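Local coordinates for protein Pex (Synechococcus elongatus PCC 7942, PDB 2E1N) that modifies the cyanobacterial circadian clock as a period extender, probably by binding DNA through a PadR-like winged-helix domain, at residues 38-43 with 76-81; 89-92 with 97-100. All coordinates share one frame; numbering follows the deposited sequence.

How the contacts relate
The two contacts follow one another along the chain: contact 1 is complete before the first residue of contact 2. Their centres lie about 19 Å apart, and their nearest atoms about 5 Å, without touching. Contact 1 is buried, between helix 32-43 and helix 68-80. Contact 2 is at the surface, where the antiparallel strands 84-89 and 98-103 meet the loop that joins them. Strand 84-89 links the two, since its Ile-84 packs on contact 1 and its last residue, Lys-89, belongs to contact 2. Both contacts belong to the PadR-like part of the chain. Contact 1 lies in the helical core and contact 2 in what is probably the wing of a winged helix-turn-helix, consistent with a DNA-binding protein.

Contact 1 of 2, residues 38-43 with 76-81; sequences YVLAVL and KFLEDE
Leu-78 reaches from helix 68-80 to two neighbouring residues of helix 32-43, Val-39 and Leu-40. Both of its methyls are used. Its CD2 lies 3.8 Å from Leu-40 CD1, while its CD1 lies 3.8 Å from Leu-40 CD2. The two leucine forks therefore meet branch against branch, and the side chains overlap alongside, pointing in opposing directions. Leu-78 CD1 also approaches Val-39 CG1 at 4.1 Å, a lighter touch. That valine methyl is put there by its torsion, anti to the backbone N (chi1 170°).

No hydrogen bond crosses the contact, and the three touching side chains are buried. The joint is plain apolar packing between two helices of the winged helix-turn-helix fold of PadR-like proteins. The backbones stay well apart, with Leu-40 CA and Leu-78 CA 8.9 Å from each other.

Further out, Ile-83 and Ile-84 pack on both Leu-40 and Leu-78. The Leu-78 backbone is also hydrogen-bonded to Ile-84, which ties the end of helix 68-80 to strand 84-89. Leu-114 of helix 110-123 touches Leu-40. On helix 68-80, Phe-77 meets Phe-15 of the second subunit ring to ring, with the planes at about 75°.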
ATOM      1  N   TYR B  38       0.591   3.128 -15.265  1.00 30.31           N
ATOM      2  CA  TYR B  38      -0.856   3.420 -15.388  1.00 30.37           C
ATOM      3  C   TYR B  38      -1.146   4.351 -16.587  1.00 31.42           C
ATOM      4  O   TYR B  38      -2.007   4.097 -17.423  1.00 31.35           O
ATOM      5  CB  TYR B  38      -1.395   4.048 -14.083  1.00 30.19           C
ATOM      6  CG  TYR B  38      -2.729   4.762 -14.303  1.00 30.78           C
ATOM      7  CD1 TYR B  38      -3.881   4.047 -14.647  1.00 31.38           C
ATOM      8  CD2 TYR B  38      -2.821   6.132 -14.189  1.00 29.35           C
ATOM      9  CE1 TYR B  38      -5.091   4.723 -14.903  1.00 28.38           C
ATOM     10  CE2 TYR B  38      -4.030   6.796 -14.423  1.00 28.27           C
ATOM     11  CZ  TYR B  38      -5.141   6.067 -14.815  1.00 29.31           C
ATOM     12  OH  TYR B  38      -6.345   6.665 -15.079  1.00 31.58           O
ATOM     13  N   VAL B  39      -0.422   5.453 -16.672  1.00 30.24           N
ATOM     14  CA  VAL B  39      -0.652   6.379 -17.771  1.00 30.28           C
ATOM     15  C   VAL B  39      -0.466   5.674 -19.091  1.00 31.25           C
ATOM     16  O   VAL B  39      -1.304   5.785 -19.989  1.00 31.75           O
ATOM     17  CB  VAL B  39       0.264   7.599 -17.638  1.00 30.98           C
ATOM     18  CG1 VAL B  39       0.238   8.463 -18.889  1.00 29.85           C
ATOM     19  CG2 VAL B  39      -0.130   8.413 -16.364  1.00 30.27           C
ATOM     20  N   LEU B  40       0.591   4.893 -19.226  1.00 30.65           N
ATOM     21  CA  LEU B  40       0.800   4.166 -20.465  1.00 29.43           C
ATOM     22  C   LEU B  40      -0.274   3.134 -20.783  1.00 30.99           C
ATOM     23  O   LEU B  40      -0.674   2.999 -21.947  1.00 31.97           O
ATOM     24  CB  LEU B  40       2.207   3.567 -20.500  1.00 30.27           C
ATOM     25  CG  LEU B  40       3.349   4.603 -20.666  1.00 27.47           C
ATOM     26  CD1 LEU B  40       4.700   3.870 -20.654  1.00 29.77           C
ATOM     27  CD2 LEU B  40       3.213   5.531 -21.936  1.00 33.20           C
ATOM     28  N   ALA B  41      -0.781   2.459 -19.748  1.00 31.26           N
ATOM     29  CA  ALA B  41      -1.923   1.528 -19.898  1.00 31.08           C
ATOM     30  C   ALA B  41      -3.144   2.247 -20.510  1.00 31.29           C
ATOM     31  O   ALA B  41      -3.809   1.674 -21.388  1.00 31.51           O
ATOM     32  CB  ALA B  41      -2.267   0.877 -18.557  1.00 32.18           C
ATOM     33  N   VAL B  42      -3.413   3.477 -20.078  1.00 31.09           N
ATOM     34  CA  VAL B  42      -4.498   4.287 -20.636  1.00 31.62           C
ATOM     35  C   VAL B  42      -4.239   4.678 -22.082  1.00 31.05           C
ATOM     36  O   VAL B  42      -5.087   4.471 -22.952  1.00 31.82           O
ATOM     37  CB  VAL B  42      -4.782   5.540 -19.770  1.00 31.27           C
ATOM     38  CG1 VAL B  42      -5.870   6.425 -20.415  1.00 33.49           C
ATOM     39  CG2 VAL B  42      -5.184   5.119 -18.355  1.00 31.50           C
ATOM     40  N   LEU B  43      -3.048   5.229 -22.338  1.00 31.76           N
ATOM     41  CA  LEU B  43      -2.705   5.788 -23.635  1.00 32.53           C
ATOM     42  C   LEU B  43      -2.583   4.731 -24.737  1.00 34.33           C
ATOM     43  O   LEU B  43      -2.668   5.054 -25.922  1.00 34.28           O
ATOM     44  CB  LEU B  43      -1.425   6.623 -23.493  1.00 32.25           C
ATOM     45  CG  LEU B  43      -1.532   7.869 -22.618  1.00 32.07           C
ATOM     46  CD1 LEU B  43      -0.213   8.668 -22.678  1.00 29.03           C
ATOM     47  CD2 LEU B  43      -2.719   8.798 -23.027  1.00 31.50           C
ATOM     48  N   LYS B  76       6.317  14.204 -17.634  1.00 32.05           N
ATOM     49  CA  LYS B  76       7.581  14.773 -18.033  1.00 32.80           C
ATOM     50  C   LYS B  76       8.594  13.681 -18.370  1.00 32.80           C
ATOM     51  O   LYS B  76       9.325  13.805 -19.351  1.00 33.38           O
ATOM     52  CB  LYS B  76       8.124  15.674 -16.944  1.00 34.54           C
ATOM     53  CG  LYS B  76       9.349  16.437 -17.373  1.00 38.55           C
ATOM     54  CD  LYS B  76      10.011  17.139 -16.197  1.00 43.56           C
ATOM     55  CE  LYS B  76      10.763  18.393 -16.665  1.00 46.57           C
ATOM     56  NZ  LYS B  76      11.392  19.156 -15.546  1.00 49.66           N
ATOM     57  N   PHE B  77       8.669  12.627 -17.561  1.00 32.36           N
ATOM     58  CA  PHE B  77       9.563  11.497 -17.814  1.00 31.51           C
ATOM     59  C   PHE B  77       9.275  10.893 -19.171  1.00 30.73           C
ATOM     60  O   PHE B  77      10.169  10.656 -19.982  1.00 31.01           O
ATOM     61  CB  PHE B  77       9.407  10.431 -16.732  1.00 31.69           C
ATOM     62  CG  PHE B  77      10.121   9.150 -17.014  1.00 31.83           C
ATOM     63  CD1 PHE B  77      11.509   9.085 -16.937  1.00 33.83           C
ATOM     64  CD2 PHE B  77       9.431   8.010 -17.427  1.00 33.09           C
ATOM     65  CE1 PHE B  77      12.178   7.894 -17.230  1.00 36.01           C
ATOM     66  CE2 PHE B  77      10.080   6.848 -17.721  1.00 35.25           C
ATOM     67  CZ  PHE B  77      11.482   6.780 -17.614  1.00 35.72           C
ATOM     68  N   LEU B  78       8.003  10.631 -19.403  1.00 29.98           N
ATOM     69  CA  LEU B  78       7.564   9.931 -20.620  1.00 30.99           C
ATOM     70  C   LEU B  78       7.779  10.795 -21.836  1.00 31.83           C
ATOM     71  O   LEU B  78       8.043  10.268 -22.914  1.00 31.37           O
ATOM     72  CB  LEU B  78       6.090   9.559 -20.499  1.00 31.49           C
ATOM     73  CG  LEU B  78       5.805   8.409 -19.514  1.00 31.69           C
ATOM     74  CD1 LEU B  78       4.276   8.216 -19.424  1.00 33.95           C
ATOM     75  CD2 LEU B  78       6.533   7.160 -19.981  1.00 33.93           C
ATOM     76  N   GLU B  79       7.679  12.119 -21.683  1.00 32.06           N
ATOM     77  CA  GLU B  79       7.981  13.006 -22.825  1.00 33.31           C
ATOM     78  C   GLU B  79       9.485  13.065 -23.109  1.00 33.21           C
ATOM     79  O   GLU B  79       9.955  12.979 -24.266  1.00 30.76           O
ATOM     80  CB  GLU B  79       7.497  14.431 -22.545  1.00 35.44           C
ATOM     81  CG  GLU B  79       6.044  14.622 -22.543  1.00 39.49           C
ATOM     82  CD  GLU B  79       5.695  16.082 -22.270  1.00 46.19           C
ATOM     83  OE1 GLU B  79       5.073  16.698 -23.157  1.00 53.63           O
ATOM     84  OE2 GLU B  79       6.089  16.611 -21.201  1.00 52.81           O
ATOM     85  N   ASP B  80      10.249  13.211 -22.030  1.00 32.87           N
ATOM     86  CA  ASP B  80      11.714  13.236 -22.102  1.00 33.93           C
ATOM     87  C   ASP B  80      12.330  11.956 -22.703  1.00 32.94           C
ATOM     88  O   ASP B  80      13.336  11.997 -23.411  1.00 33.56           O
ATOM     89  CB  ASP B  80      12.288  13.526 -20.717  1.00 34.50           C
ATOM     90  CG  ASP B  80      12.062  14.988 -20.251  1.00 38.29           C
ATOM     91  OD1 ASP B  80      11.591  15.850 -21.024  1.00 39.63           O
ATOM     92  OD2 ASP B  80      12.330  15.273 -19.053  1.00 40.34           O
ATOM     93  N   GLU B  81      11.716  10.825 -22.430  1.00 31.82           N
ATOM     94  CA  GLU B  81      12.113   9.554 -22.986  1.00 31.28           C
ATOM     95  C   GLU B  81      11.487   9.270 -24.351  1.00 30.65           C
ATOM     96  O   GLU B  81      11.721   8.213 -24.903  1.00 30.55           O
ATOM     97  CB  GLU B  81      11.730   8.446 -21.996  1.00 31.87           C
ATOM     98  CG  GLU B  81      12.484   8.521 -20.658  1.00 35.49           C
ATOM     99  CD  GLU B  81      13.963   8.261 -20.775  1.00 42.26           C
ATOM    100  OE1 GLU B  81      14.685   8.644 -19.851  1.00 48.64           O
ATOM    101  OE2 GLU B  81      14.433   7.695 -21.784  1.00 46.97           O
TER

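Contact 2 of 2, residues 89-92 with 97-100; sequences KKVE and PRRM. With SO4 (sulfate ion), chain D.
Lys-89 and Arg-98 form an antiparallel hydrogen-bonded pair at the loop end of strands 84-89 and 98-103, the hairpin that probably forms the wing. Lys-89 N donates to Arg-98 O at 2.8 Å, and Arg-98 N returns a bond to Lys-89 O at 2.9 Å. The two bonds pair the strands at the mouth of the loop.

The tight packing is beside this pair. Val-91 CG2 sits 3.5 Å from Arg-98 CB. The arginine chain leaves with CG anti to the backbone N (chi1 180°) and crosses Val-91 at about a right angle, which brings CG2 over one guanidinium face, off-centre toward its rim. Farther along the strand, Lys-89 CB rests 3.7 Å from the buried Met-100's CG.

The solvent side is looser. Pro-97 lies at the margin, and the exposed Lys-89 chain bends at its last two torsions, turning its amine off from segment 97-100.

Sulfate O4 sits at the guanidinium edge, near its plane, and takes a bond from Arg-98 NH1 at 3.1 Å. Tyr-49 adds a cation-pi contact to Arg-98. Arg-94, Arg-96 and Thr-51 also bond this sulfate, probably from the crystallisation liquor. With an alanine here the sulfate would probably lose one donor, and Val-91 CG2 the flat group it lies over. Such basic side chains gripping an anion are consistent with a wing suited to DNA phosphate.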
ATOM      1  N   LYS B  89      -5.590  20.960 -27.645  1.00 38.97           N
ATOM      2  CA  LYS B  89      -6.913  20.738 -28.163  1.00 39.34           C
ATOM      3  C   LYS B  89      -7.883  21.824 -27.681  1.00 39.50           C
ATOM      4  O   LYS B  89      -7.841  22.236 -26.534  1.00 37.59           O
ATOM      5  CB  LYS B  89      -7.430  19.374 -27.733  1.00 39.66           C
ATOM      6  CG  LYS B  89      -8.875  19.119 -28.163  1.00 42.45           C
ATOM      7  CD  LYS B  89      -9.378  17.733 -27.774  1.00 48.20           C
ATOM      8  CE  LYS B  89      -9.149  16.701 -28.891  1.00 49.36           C
ATOM      9  NZ  LYS B  89     -10.332  16.623 -29.839  1.00 50.90           N
ATOM     10  N   LYS B  90      -8.752  22.257 -28.590  1.00 40.72           N
ATOM     11  CA  LYS B  90      -9.804  23.235 -28.285  1.00 41.93           C
ATOM     12  C   LYS B  90     -10.948  22.559 -27.534  1.00 42.51           C
ATOM     13  O   LYS B  90     -11.496  21.579 -28.019  1.00 43.84           O
ATOM     14  CB  LYS B  90     -10.307  23.834 -29.615  1.00 42.57           C
ATOM     15  CG  LYS B  90     -11.595  24.626 -29.545  1.00 45.25           C
ATOM     16  CD  LYS B  90     -11.550  25.721 -28.479  1.00 46.11           C
ATOM     17  CE  LYS B  90     -12.916  26.322 -28.292  1.00 45.13           C
ATOM     18  NZ  LYS B  90     -12.896  27.288 -27.166  1.00 46.09           N
ATOM     19  N   VAL B  91     -11.288  23.065 -26.347  1.00 42.97           N
ATOM     20  CA  VAL B  91     -12.465  22.626 -25.602  1.00 43.74           C
ATOM     21  C   VAL B  91     -13.653  23.583 -25.841  1.00 44.99           C
ATOM     22  O   VAL B  91     -13.544  24.775 -25.594  1.00 44.36           O
ATOM     23  CB  VAL B  91     -12.197  22.630 -24.081  1.00 43.70           C
ATOM     24  CG1 VAL B  91     -13.427  22.173 -23.311  1.00 43.88           C
ATOM     25  CG2 VAL B  91     -10.974  21.761 -23.745  1.00 43.15           C
ATOM     26  N   GLU B  92     -14.774  23.027 -26.288  1.00 46.37           N
ATOM     27  CA  GLU B  92     -16.081  23.734 -26.369  1.00 47.49           C
ATOM     28  C   GLU B  92     -16.359  24.725 -25.221  1.00 47.83           C
ATOM     29  O   GLU B  92     -16.353  24.369 -24.040  1.00 47.71           O
ATOM     30  CB  GLU B  92     -17.213  22.694 -26.399  1.00 48.06           C
ATOM     31  CG  GLU B  92     -18.302  22.924 -27.448  1.00 49.71           C
ATOM     32  CD  GLU B  92     -19.590  23.533 -26.895  1.00 51.65           C
ATOM     33  OE1 GLU B  92     -20.523  23.756 -27.709  1.00 49.33           O
ATOM     34  OE2 GLU B  92     -19.679  23.785 -25.667  1.00 55.04           O
ATOM     35  N   PRO B  97      -6.898  26.271 -23.618  1.00 47.14           N
ATOM     36  CA  PRO B  97      -6.769  25.026 -24.377  1.00 45.53           C
ATOM     37  C   PRO B  97      -6.381  23.892 -23.460  1.00 43.91           C
ATOM     38  O   PRO B  97      -5.931  24.120 -22.326  1.00 44.51           O
ATOM     39  CB  PRO B  97      -5.671  25.330 -25.396  1.00 46.26           C
ATOM     40  CG  PRO B  97      -4.839  26.388 -24.760  1.00 47.80           C
ATOM     41  CD  PRO B  97      -5.702  27.119 -23.730  1.00 47.02           C
ATOM     42  N   ARG B  98      -6.577  22.674 -23.957  1.00 41.02           N
ATOM     43  CA  ARG B  98      -6.398  21.447 -23.172  1.00 38.89           C
ATOM     44  C   ARG B  98      -5.182  20.719 -23.731  1.00 36.70           C
ATOM     45  O   ARG B  98      -5.080  20.509 -24.916  1.00 35.55           O
ATOM     46  CB  ARG B  98      -7.654  20.589 -23.303  1.00 38.67           C
ATOM     47  CG  ARG B  98      -7.633  19.276 -22.563  1.00 39.76           C
ATOM     48  CD  ARG B  98      -8.816  19.245 -21.616  1.00 44.24           C
ATOM     49  NE  ARG B  98      -9.904  18.527 -22.206  1.00 46.50           N
ATOM     50  CZ  ARG B  98     -11.159  18.556 -21.807  1.00 45.37           C
ATOM     51  NH1 ARG B  98     -11.573  19.294 -20.777  1.00 48.77           N
ATOM     52  NH2 ARG B  98     -12.009  17.808 -22.470  1.00 48.10           N
ATOM     53  N   ARG B  99      -4.256  20.337 -22.865  1.00 35.86           N
ATOM     54  CA  ARG B  99      -3.095  19.580 -23.317  1.00 34.55           C
ATOM     55  C   ARG B  99      -3.519  18.125 -23.305  1.00 34.93           C
ATOM     56  O   ARG B  99      -3.808  17.570 -22.212  1.00 34.98           O
ATOM     57  CB  ARG B  99      -1.912  19.803 -22.386  1.00 34.94           C
ATOM     58  CG  ARG B  99      -0.592  19.257 -22.882  1.00 35.02           C
ATOM     59  CD  ARG B  99      -0.181  19.975 -24.113  1.00 34.52           C
ATOM     60  NE  ARG B  99       1.160  19.633 -24.580  1.00 33.65           N
ATOM     61  CZ  ARG B  99       1.633  19.978 -25.768  1.00 38.72           C
ATOM     62  NH1 ARG B  99       0.863  20.581 -26.663  1.00 39.16           N
ATOM     63  NH2 ARG B  99       2.867  19.630 -26.104  1.00 40.33           N
ATOM     64  N   MET B 100      -3.558  17.534 -24.492  1.00 33.22           N
ATOM     65  CA  MET B 100      -3.766  16.108 -24.685  1.00 33.48           C
ATOM     66  C   MET B 100      -2.425  15.371 -24.830  1.00 33.23           C
ATOM     67  O   MET B 100      -1.438  15.938 -25.305  1.00 33.53           O
ATOM     68  CB  MET B 100      -4.565  15.858 -25.961  1.00 34.30           C
ATOM     69  CG  MET B 100      -5.938  16.501 -25.999  1.00 34.75           C
ATOM     70  SD  MET B 100      -7.097  15.851 -24.781  1.00 35.71           S
ATOM     71  CE  MET B 100      -7.248  14.137 -25.299  1.00 33.32           C
TER
HETATM   72  S   SO4 D 301      -8.333  20.558 -18.425  1.00 61.78           S
HETATM   73  O1  SO4 D 301      -8.029  21.561 -17.425  1.00 65.52           O
HETATM   74  O2  SO4 D 301      -7.975  21.126 -19.703  1.00 65.72           O
HETATM   75  O3  SO4 D 301      -7.612  19.311 -18.214  1.00 64.35           O
HETATM   76  O4  SO4 D 301      -9.765  20.300 -18.414  1.00 66.03           O